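Local coordinates for protein MarR-family transcriptional regulator (PDB 6PCO) that probably acts as a DNA-binding transcription factor of the MarR family, a Bordetella regulator of biofilm formation whose DNA binding is regulated by 6-hydroxynicotinic acid, at residues A[63-66]-A[67-71]; A[82-85]-A[86-90]; A[150-153]-A[154-157]. One frame throughout, in Å; residues are numbered along the deposited sequence.

Three short helical stretches, each from a different helix, flank the bound 1,4-butanediol, with contact 2 nearest the middle of the chain. Contact 2 (82-85 with 86-90) joins the other two: its Phe-84 CB lies 3.8 Å from Phe-70 CZ of contact 1, and Phe-84 CZ packs 3.7 Å from Ala-156 CB of contact 3. Contacts 1 and 3 do not touch, their nearest atoms being about 6 Å apart, although all three also reach the second subunit. The diol pocket draws His-66 from contact 1 and Val-85 from contact 2; Thr-160, on the same helix as contact 3, completes the trio, while the side chain of Ala-156 stays about 6 Å from the ligand.

Contact 1: residues A[63-66]-A[67-71]; sequences YQRH and VAIFQ. With BU1 (1,4-butanediol), chain E.
Val-67 sets CG2 over one face of the Tyr-63 ring, 4.1 Å from the centroid and displaced toward the rim. This CH-pi contact spans one helical turn. The ring reaches it because its CG stands anti to the backbone N (chi1 173°), and the valine methyl meets the phenol end, nearest CZ. A second i to i+4 pairing joins Arg-65 and Ile-69: CD1 of Ile-69 sits over the centre of the guanidinium plane, 3.6 Å from Arg-65 CZ. That apolar cover leaves the N-H groups to other partners, and NH1 and NH2 bond the carbonyl oxygens of Thr-163 and Ser-162. His-66 uses its ring edge instead. Its NE2 is hydrogen-bonded to O6 of the 1,4-butanediol at 2.9 Å, nearly straight at 167°, while ND1 bonds Thr-163 OG1, so both ring nitrogens are engaged and the imidazole's rotation is fixed. The diol is also held by Gly-56 N and Arg-60 NH2 of the second subunit, placing His-66 at a pocket shared between subunits. On helix 55-73, His-66, Ile-69 and Phe-70 pack against Ile-159 of helix 143-164, while Phe-70 also meets Ala-81 of helix 81-93.

Contact 2: residues A[82-85]-A[86-90]; sequences AQFV and VLCAL
Val-85 O accepts the backbone N-H of Ala-89 at 2.8 Å, an i to i+4 bond in the middle of helix 81-93. The three preceding carbonyls act in the same way: Ala-82 O takes Val-86 N, Gln-83 O takes Leu-87 N, and Phe-84 O takes Cys-88 N at 2.9 Å. This last bond links the same two residues whose side chains also touch. Cys-88 lays SG over one face of the Phe-84 ring, 3.8 Å from the centroid and 25° off the normal. The sulfur is displaced toward the far rim, where Phe-84 CZ is its nearest ring atom at 3.4 Å. Two different torsions bring about this sulfur-aromatic contact. Phe-84 swings CG anti to its own nitrogen (chi1 171°), whereas Cys-88 keeps SG beside the backbone N (chi1 -72°), turned back toward the preceding turn. The helix belongs to the MarR-type winged helix-turn-helix fold, and its sides face different parts of it. Phe-84 packs on Met-152 and Ala-156 of helix 143-164. Gln-83, Val-86 and Leu-87 meet helix 109-121, through residues such as Val-115 and Leu-119, and Leu-87 also touches Leu-141 of strand 137-141. Closer to the main chain, Val-86 CG2 and Leu-87 CG lie beside the carbonyl oxygens of Ala-82 and Gln-83 respectively. Val-85 belongs to the ligand pocket: its side chain lies about 4 Å from the bound 1,4-butanediol and also packs on Arg-60 of the second subunit. Cys-88 and Ala-89 rest against Phe-51 of that same neighbouring subunit.

Contact 3: residues A[150-153]-A[154-157]; sequences EEMV and PFAE
Pro-154 places CD of its ring 3.7 Å from Glu-150 O, the carbonyl that a bonded N-H would meet in a regular turn, making this a proline kink within helix 143-164, a long helix of the MarR-type fold. In backbone terms, the proline nitrogen has no hydrogen to give, and Phe-155 N makes no i to i+4 bond to Glu-151 O. Regular i to i+4 bonding resumes straight afterwards: Ala-156 N bonds Met-152 O at 2.8 Å and 169°, followed by Glu-157 N on Val-153 O.

The aromatic contacts centre on Phe-155. Its ring presents an edge, with CD2 lying 3.3 Å from Glu-151 O and the carbonyl oxygens of Glu-151 and Met-152 both near the ring plane. Met-152 adds a looser Met-aromatic contact, SD standing 5.4 Å from the centroid and obliquely placed, while CE approaches the CD2 side of the ring. Beyond the pair, Met-152 packs on Ile-74 and Leu-79 and, with Phe-155, on Pro-75.

Among the charged groups, Glu-150 turns to a salt bridge with Arg-91 on helix 81-93. The side chain of Glu-157 meets Val-153 by van der Waals contact, running obliquely past it with a carboxylate oxygen beside the methyl, on a flank where Val-153, Ala-156 and Glu-157 all pack on Tyr-49 of the second subunit. The valine branch involved is the one anti to the backbone N (chi1 171°): its CG1 comes 3.4 Å from Glu-157 OE2.

Contact 1: residues A[63-66]-A[67-71]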
ATOM      1  N   TYR A  63      -3.857  -5.456   0.225  1.00 63.32           N
ATOM      2  CA  TYR A  63      -3.201  -4.638  -0.810  1.00 63.70           C
ATOM      3  C   TYR A  63      -2.052  -5.423  -1.469  1.00 67.49           C
ATOM      4  O   TYR A  63      -1.879  -5.322  -2.683  1.00 63.83           O
ATOM      5  CB  TYR A  63      -2.744  -3.301  -0.224  1.00 62.84           C
ATOM      6  CG  TYR A  63      -1.907  -2.461  -1.156  1.00 70.13           C
ATOM      7  CD1 TYR A  63      -2.459  -1.823  -2.258  1.00 73.64           C
ATOM      8  CD2 TYR A  63      -0.549  -2.299  -0.931  1.00 76.20           C
ATOM      9  CE1 TYR A  63      -1.680  -1.070  -3.124  1.00 76.96           C
ATOM     10  CE2 TYR A  63       0.245  -1.552  -1.785  1.00 73.42           C
ATOM     11  CZ  TYR A  63      -0.319  -0.937  -2.888  1.00 78.78           C
ATOM     12  OH  TYR A  63       0.487  -0.193  -3.707  1.00 76.90           O
ATOM     13  N   GLN A  64      -1.278  -6.196  -0.683  1.00 68.72           N
ATOM     14  CA  GLN A  64      -0.253  -7.127  -1.232  1.00 66.33           C
ATOM     15  C   GLN A  64      -0.930  -8.081  -2.226  1.00 68.36           C
ATOM     16  O   GLN A  64      -0.448  -8.278  -3.340  1.00 75.08           O
ATOM     17  CB  GLN A  64       0.430  -8.019  -0.187  1.00 69.45           C
ATOM     18  CG  GLN A  64       1.058  -7.300   0.996  1.00 84.00           C
ATOM     19  CD  GLN A  64       2.430  -6.727   0.743  1.00 91.69           C
ATOM     20  OE1 GLN A  64       3.078  -7.030  -0.257  1.00108.17           O
ATOM     21  NE2 GLN A  64       2.892  -5.912   1.680  1.00 75.23           N
ATOM     22  N   ARG A  65      -2.033  -8.706  -1.798  1.00 63.01           N
ATOM     23  CA  ARG A  65      -2.743  -9.679  -2.634  1.00 59.92           C
ATOM     24  C   ARG A  65      -3.128  -9.041  -3.981  1.00 55.27           C
ATOM     25  O   ARG A  65      -2.916  -9.620  -5.055  1.00 57.85           O
ATOM     26  CB  ARG A  65      -3.981 -10.218  -1.915  1.00 59.09           C
ATOM     27  CG  ARG A  65      -4.716 -11.272  -2.732  1.00 63.90           C
ATOM     28  CD  ARG A  65      -5.841 -11.954  -1.987  1.00 64.06           C
ATOM     29  NE  ARG A  65      -6.776 -12.524  -2.945  1.00 67.38           N
ATOM     30  CZ  ARG A  65      -7.730 -11.835  -3.563  1.00 70.18           C
ATOM     31  NH1 ARG A  65      -7.765 -10.512  -3.477  1.00 73.77           N
ATOM     32  NH2 ARG A  65      -8.651 -12.480  -4.254  1.00 57.81           N
ATOM     33  N   HIS A  66      -3.683  -7.836  -3.918  1.00 47.00           N
ATOM     34  CA  HIS A  66      -4.086  -7.121  -5.105  1.00 56.07           C
ATOM     35  C   HIS A  66      -2.884  -6.894  -6.033  1.00 60.18           C
ATOM     36  O   HIS A  66      -2.989  -7.096  -7.252  1.00 66.51           O
ATOM     37  CB  HIS A  66      -4.797  -5.812  -4.743  1.00 56.43           C
ATOM     38  CG  HIS A  66      -4.939  -4.911  -5.908  1.00 56.12           C
ATOM     39  ND1 HIS A  66      -5.844  -5.167  -6.914  1.00 63.36           N
ATOM     40  CD2 HIS A  66      -4.277  -3.785  -6.254  1.00 59.89           C
ATOM     41  CE1 HIS A  66      -5.753  -4.219  -7.833  1.00 64.17           C
ATOM     42  NE2 HIS A  66      -4.798  -3.350  -7.453  1.00 57.10           N
ATOM     43  N   VAL A  67      -1.741  -6.484  -5.475  1.00 64.30           N
ATOM     44  CA  VAL A  67      -0.576  -6.137  -6.313  1.00 67.35           C
ATOM     45  C   VAL A  67      -0.018  -7.411  -6.969  1.00 57.75           C
ATOM     46  O   VAL A  67       0.340  -7.387  -8.145  1.00 62.25           O
ATOM     47  CB  VAL A  67       0.500  -5.357  -5.532  1.00 71.62           C
ATOM     48  CG1 VAL A  67       1.821  -5.312  -6.281  1.00 69.71           C
ATOM     49  CG2 VAL A  67       0.038  -3.940  -5.218  1.00 71.44           C
ATOM     50  N   ALA A  68       0.046  -8.515  -6.219  1.00 53.45           N
ATOM     51  CA  ALA A  68       0.404  -9.812  -6.798  1.00 56.38           C
ATOM     52  C   ALA A  68      -0.555 -10.154  -7.948  1.00 59.52           C
ATOM     53  O   ALA A  68      -0.116 -10.525  -9.029  1.00 58.12           O
ATOM     54  CB  ALA A  68       0.401 -10.890  -5.737  1.00 53.64           C
ATOM     55  N   ILE A  69      -1.867 -10.024  -7.710  1.00 56.81           N
ATOM     56  CA  ILE A  69      -2.821 -10.311  -8.741  1.00 55.84           C
ATOM     57  C   ILE A  69      -2.514  -9.411  -9.942  1.00 56.97           C
ATOM     58  O   ILE A  69      -2.499  -9.876 -11.080  1.00 69.44           O
ATOM     59  CB  ILE A  69      -4.263 -10.135  -8.239  1.00 56.24           C
ATOM     60  CG1 ILE A  69      -4.687 -11.306  -7.362  1.00 56.33           C
ATOM     61  CG2 ILE A  69      -5.232  -9.933  -9.398  1.00 59.12           C
ATOM     62  CD1 ILE A  69      -5.863 -10.992  -6.464  1.00 64.56           C
ATOM     63  N   PHE A  70      -2.306  -8.117  -9.684  1.00 61.04           N
ATOM     64  CA  PHE A  70      -2.054  -7.142 -10.761  1.00 59.03           C
ATOM     65  C   PHE A  70      -0.884  -7.634 -11.624  1.00 57.92           C
ATOM     66  O   PHE A  70      -0.989  -7.635 -12.836  1.00 51.08           O
ATOM     67  CB  PHE A  70      -1.780  -5.738 -10.195  1.00 57.00           C
ATOM     68  CG  PHE A  70      -1.506  -4.698 -11.253  1.00 56.37           C
ATOM     69  CD1 PHE A  70      -0.238  -4.554 -11.800  1.00 59.08           C
ATOM     70  CD2 PHE A  70      -2.525  -3.902 -11.747  1.00 60.72           C
ATOM     71  CE1 PHE A  70       0.009  -3.626 -12.801  1.00 58.67           C
ATOM     72  CE2 PHE A  70      -2.283  -2.991 -12.766  1.00 63.76           C
ATOM     73  CZ  PHE A  70      -1.017  -2.853 -13.289  1.00 61.19           C
ATOM     74  N   GLN A  71       0.213  -8.040 -10.960  1.00 61.71           N
ATOM     75  CA  GLN A  71       1.506  -8.390 -11.594  1.00 68.25           C
ATOM     76  C   GLN A  71       1.392  -9.689 -12.405  1.00 67.52           C
ATOM     77  O   GLN A  71       1.974  -9.802 -13.484  1.00 68.50           O
ATOM     78  CB  GLN A  71       2.593  -8.520 -10.527  1.00 68.28           C
ATOM     79  CG  GLN A  71       3.055  -7.173  -9.993  1.00 79.05           C
ATOM     80  CD  GLN A  71       4.023  -7.279  -8.840  1.00 74.48           C
ATOM     81  OE1 GLN A  71       3.849  -8.089  -7.932  1.00 71.42           O
ATOM     82  NE2 GLN A  71       5.055  -6.450  -8.875  1.00 67.30           N
TER
HETATM   83  C1  BU1 E 201      -8.308  -2.920  -9.934  1.00 86.49           C
HETATM   84  C2  BU1 E 201      -7.535  -1.623  -9.639  1.00 92.57           C
HETATM   85  C3  BU1 E 201      -6.151  -1.550 -10.289  1.00 94.14           C
HETATM   86  C4  BU1 E 201      -5.358  -0.389  -9.664  1.00 97.04           C
HETATM   87  O5  BU1 E 201      -9.158  -3.345  -8.827  1.00 63.93           O
HETATM   88  O6  BU1 E 201      -4.333  -0.805  -8.729  1.00 79.30           O

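Contact 2: residues A[82-85]-A[86-90]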
ATOM      1  N   ALA A  82       0.973   1.405  -9.875  1.00 57.60           N
ATOM      2  CA  ALA A  82       1.050   2.874  -9.752  1.00 61.34           C
ATOM      3  C   ALA A  82       1.179   3.516 -11.145  1.00 59.50           C
ATOM      4  O   ALA A  82       0.494   4.472 -11.475  1.00 63.38           O
ATOM      5  CB  ALA A  82       2.185   3.259  -8.834  1.00 55.94           C
ATOM      6  N   GLN A  83       2.066   2.974 -11.971  1.00 59.14           N
ATOM      7  CA  GLN A  83       2.236   3.464 -13.318  1.00 58.96           C
ATOM      8  C   GLN A  83       0.878   3.461 -14.047  1.00 63.63           C
ATOM      9  O   GLN A  83       0.506   4.442 -14.740  1.00 57.60           O
ATOM     10  CB  GLN A  83       3.243   2.592 -14.066  1.00 58.63           C
ATOM     11  CG  GLN A  83       4.684   3.032 -13.917  1.00 59.07           C
ATOM     12  CD  GLN A  83       5.631   1.978 -14.432  1.00 61.24           C
ATOM     13  OE1 GLN A  83       5.544   1.531 -15.577  1.00 73.02           O
ATOM     14  NE2 GLN A  83       6.541   1.560 -13.567  1.00 67.65           N
ATOM     15  N   PHE A  84       0.147   2.349 -13.916  1.00 55.82           N
ATOM     16  CA  PHE A  84      -1.079   2.158 -14.679  1.00 60.70           C
ATOM     17  C   PHE A  84      -2.095   3.232 -14.257  1.00 62.44           C
ATOM     18  O   PHE A  84      -2.665   3.948 -15.080  1.00 62.14           O
ATOM     19  CB  PHE A  84      -1.603   0.728 -14.512  1.00 55.60           C
ATOM     20  CG  PHE A  84      -2.976   0.516 -15.088  1.00 53.09           C
ATOM     21  CD1 PHE A  84      -3.169   0.507 -16.455  1.00 56.26           C
ATOM     22  CD2 PHE A  84      -4.080   0.389 -14.267  1.00 54.35           C
ATOM     23  CE1 PHE A  84      -4.437   0.340 -16.990  1.00 50.88           C
ATOM     24  CE2 PHE A  84      -5.343   0.224 -14.803  1.00 56.18           C
ATOM     25  CZ  PHE A  84      -5.517   0.203 -16.167  1.00 52.06           C
ATOM     26  N   VAL A  85      -2.290   3.348 -12.948  1.00 63.09           N
ATOM     27  CA  VAL A  85      -3.207   4.307 -12.373  1.00 63.61           C
ATOM     28  C   VAL A  85      -2.868   5.732 -12.847  1.00 59.44           C
ATOM     29  O   VAL A  85      -3.765   6.475 -13.235  1.00 61.57           O
ATOM     30  CB  VAL A  85      -3.198   4.181 -10.839  1.00 63.25           C
ATOM     31  CG1 VAL A  85      -3.781   5.409 -10.160  1.00 64.89           C
ATOM     32  CG2 VAL A  85      -3.953   2.931 -10.423  1.00 72.28           C
ATOM     33  N   VAL A  86      -1.594   6.130 -12.787  1.00 50.66           N
ATOM     34  CA  VAL A  86      -1.224   7.451 -13.244  1.00 51.80           C
ATOM     35  C   VAL A  86      -1.695   7.619 -14.689  1.00 51.95           C
ATOM     36  O   VAL A  86      -2.237   8.646 -15.035  1.00 56.51           O
ATOM     37  CB  VAL A  86       0.283   7.724 -13.139  1.00 52.20           C
ATOM     38  CG1 VAL A  86       0.667   8.981 -13.886  1.00 55.35           C
ATOM     39  CG2 VAL A  86       0.742   7.818 -11.703  1.00 57.33           C
ATOM     40  N   LEU A  87      -1.486   6.591 -15.514  1.00 56.12           N
ATOM     41  CA  LEU A  87      -1.849   6.650 -16.929  1.00 55.82           C
ATOM     42  C   LEU A  87      -3.363   6.846 -17.066  1.00 52.18           C
ATOM     43  O   LEU A  87      -3.780   7.678 -17.852  1.00 48.63           O
ATOM     44  CB  LEU A  87      -1.365   5.387 -17.651  1.00 54.28           C
ATOM     45  CG  LEU A  87       0.137   5.326 -17.929  1.00 55.17           C
ATOM     46  CD1 LEU A  87       0.556   3.908 -18.231  1.00 61.67           C
ATOM     47  CD2 LEU A  87       0.540   6.239 -19.079  1.00 55.90           C
ATOM     48  N   CYS A  88      -4.153   6.095 -16.285  1.00 54.49           N
ATOM     49  CA  CYS A  88      -5.621   6.231 -16.250  1.00 53.36           C
ATOM     50  C   CYS A  88      -6.007   7.651 -15.832  1.00 52.20           C
ATOM     51  O   CYS A  88      -6.920   8.239 -16.399  1.00 55.72           O
ATOM     52  CB  CYS A  88      -6.275   5.207 -15.334  1.00 50.86           C
ATOM     53  SG  CYS A  88      -6.224   3.539 -16.036  1.00 62.25           S
ATOM     54  N   ALA A  89      -5.280   8.233 -14.880  1.00 51.89           N
ATOM     55  CA  ALA A  89      -5.617   9.593 -14.463  1.00 54.19           C
ATOM     56  C   ALA A  89      -5.403  10.573 -15.635  1.00 56.46           C
ATOM     57  O   ALA A  89      -6.169  11.508 -15.767  1.00 57.97           O
ATOM     58  CB  ALA A  89      -4.844   9.994 -13.225  1.00 49.94           C
ATOM     59  N   LEU A  90      -4.372  10.366 -16.469  1.00 51.39           N
ATOM     60  CA  LEU A  90      -4.093  11.295 -17.561  1.00 57.44           C
ATOM     61  C   LEU A  90      -5.139  11.133 -18.669  1.00 57.97           C
ATOM     62  O   LEU A  90      -5.562  12.109 -19.273  1.00 59.43           O
ATOM     63  CB  LEU A  90      -2.676  11.064 -18.089  1.00 56.59           C
ATOM     64  CG  LEU A  90      -1.566  11.421 -17.105  1.00 58.75           C
ATOM     65  CD1 LEU A  90      -0.216  11.148 -17.725  1.00 61.50           C
ATOM     66  CD2 LEU A  90      -1.643  12.875 -16.669  1.00 61.27           C
TER

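Contact 3: residues A[150-153]-A[154-157]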
ATOM      1  N   GLU A 150      -5.811   1.798 -23.142  1.00 65.93           N
ATOM      2  CA  GLU A 150      -6.935   1.126 -23.786  1.00 69.36           C
ATOM      3  C   GLU A 150      -6.668  -0.390 -23.877  1.00 69.13           C
ATOM      4  O   GLU A 150      -7.541  -1.170 -23.524  1.00 64.15           O
ATOM      5  CB  GLU A 150      -7.231   1.768 -25.146  1.00 80.47           C
ATOM      6  CG  GLU A 150      -7.874   3.160 -25.050  1.00 96.20           C
ATOM      7  CD  GLU A 150      -9.057   3.321 -24.092  1.00111.40           C
ATOM      8  OE1 GLU A 150     -10.048   2.558 -24.218  1.00108.43           O
ATOM      9  OE2 GLU A 150      -8.996   4.213 -23.209  1.00115.85           O
ATOM     10  N   GLU A 151      -5.457  -0.798 -24.294  1.00 63.70           N
ATOM     11  CA  GLU A 151      -5.037  -2.205 -24.312  1.00 60.64           C
ATOM     12  C   GLU A 151      -5.180  -2.894 -22.940  1.00 68.44           C
ATOM     13  O   GLU A 151      -5.496  -4.098 -22.872  1.00 70.94           O
ATOM     14  CB  GLU A 151      -3.576  -2.348 -24.734  1.00 69.75           C
ATOM     15  CG  GLU A 151      -3.314  -2.076 -26.200  1.00 77.16           C
ATOM     16  CD  GLU A 151      -4.237  -2.829 -27.131  1.00 81.59           C
ATOM     17  OE1 GLU A 151      -4.354  -4.063 -26.952  1.00 76.05           O
ATOM     18  OE2 GLU A 151      -4.860  -2.174 -28.009  1.00 97.71           O
ATOM     19  N   MET A 152      -4.920  -2.173 -21.841  1.00 70.80           N
ATOM     20  CA  MET A 152      -4.838  -2.810 -20.517  1.00 67.78           C
ATOM     21  C   MET A 152      -6.212  -2.883 -19.823  1.00 69.81           C
ATOM     22  O   MET A 152      -6.357  -3.585 -18.806  1.00 68.68           O
ATOM     23  CB  MET A 152      -3.835  -2.076 -19.629  1.00 63.34           C
ATOM     24  CG  MET A 152      -2.393  -2.209 -20.103  1.00 69.04           C
ATOM     25  SD  MET A 152      -1.737  -3.903 -20.219  1.00 81.41           S
ATOM     26  CE  MET A 152      -1.819  -4.199 -21.984  1.00 76.81           C
ATOM     27  N   VAL A 153      -7.234  -2.232 -20.394  1.00 69.46           N
ATOM     28  CA  VAL A 153      -8.526  -2.053 -19.709  1.00 67.30           C
ATOM     29  C   VAL A 153      -9.171  -3.403 -19.395  1.00 62.87           C
ATOM     30  O   VAL A 153      -9.567  -3.624 -18.255  1.00 63.41           O
ATOM     31  CB  VAL A 153      -9.473  -1.129 -20.491  1.00 62.88           C
ATOM     32  CG1 VAL A 153     -10.863  -1.115 -19.891  1.00 65.79           C
ATOM     33  CG2 VAL A 153      -8.920   0.283 -20.543  1.00 71.67           C
ATOM     34  N   PRO A 154      -9.354  -4.310 -20.382  1.00 57.87           N
ATOM     35  CA  PRO A 154      -9.808  -5.676 -20.113  1.00 58.91           C
ATOM     36  C   PRO A 154      -9.110  -6.381 -18.942  1.00 59.08           C
ATOM     37  O   PRO A 154      -9.744  -7.004 -18.113  1.00 66.67           O
ATOM     38  CB  PRO A 154      -9.429  -6.404 -21.412  1.00 56.83           C
ATOM     39  CG  PRO A 154      -9.605  -5.361 -22.470  1.00 53.76           C
ATOM     40  CD  PRO A 154      -9.205  -4.052 -21.821  1.00 55.09           C
ATOM     41  N   PHE A 155      -7.787  -6.261 -18.906  1.00 61.46           N
ATOM     42  CA  PHE A 155      -6.959  -6.927 -17.935  1.00 61.02           C
ATOM     43  C   PHE A 155      -7.201  -6.295 -16.564  1.00 59.22           C
ATOM     44  O   PHE A 155      -7.362  -6.985 -15.564  1.00 58.42           O
ATOM     45  CB  PHE A 155      -5.498  -6.838 -18.382  1.00 60.90           C
ATOM     46  CG  PHE A 155      -5.239  -7.505 -19.708  1.00 61.24           C
ATOM     47  CD1 PHE A 155      -4.969  -8.861 -19.783  1.00 59.85           C
ATOM     48  CD2 PHE A 155      -5.284  -6.779 -20.891  1.00 67.86           C
ATOM     49  CE1 PHE A 155      -4.730  -9.469 -21.005  1.00 59.70           C
ATOM     50  CE2 PHE A 155      -5.027  -7.386 -22.113  1.00 61.69           C
ATOM     51  CZ  PHE A 155      -4.754  -8.731 -22.166  1.00 61.41           C
ATOM     52  N   ALA A 156      -7.232  -4.964 -16.538  1.00 60.13           N
ATOM     53  CA  ALA A 156      -7.541  -4.231 -15.331  1.00 57.93           C
ATOM     54  C   ALA A 156      -8.862  -4.745 -14.756  1.00 56.14           C
ATOM     55  O   ALA A 156      -8.979  -4.936 -13.543  1.00 60.56           O
ATOM     56  CB  ALA A 156      -7.594  -2.756 -15.629  1.00 58.63           C
ATOM     57  N   GLU A 157      -9.838  -4.976 -15.644  1.00 59.29           N
ATOM     58  CA  GLU A 157     -11.197  -5.397 -15.265  1.00 62.73           C
ATOM     59  C   GLU A 157     -11.118  -6.792 -14.651  1.00 56.10           C
ATOM     60  O   GLU A 157     -11.684  -7.046 -13.610  1.00 65.41           O
ATOM     61  CB  GLU A 157     -12.158  -5.329 -16.459  1.00 68.58           C
ATOM     62  CG  GLU A 157     -12.890  -3.993 -16.574  1.00 77.95           C
ATOM     63  CD  GLU A 157     -13.338  -3.546 -17.966  1.00 91.34           C
ATOM     64  OE1 GLU A 157     -13.489  -4.415 -18.858  1.00 89.67           O
ATOM     65  OE2 GLU A 157     -13.532  -2.311 -18.163  1.00 92.84           O
TER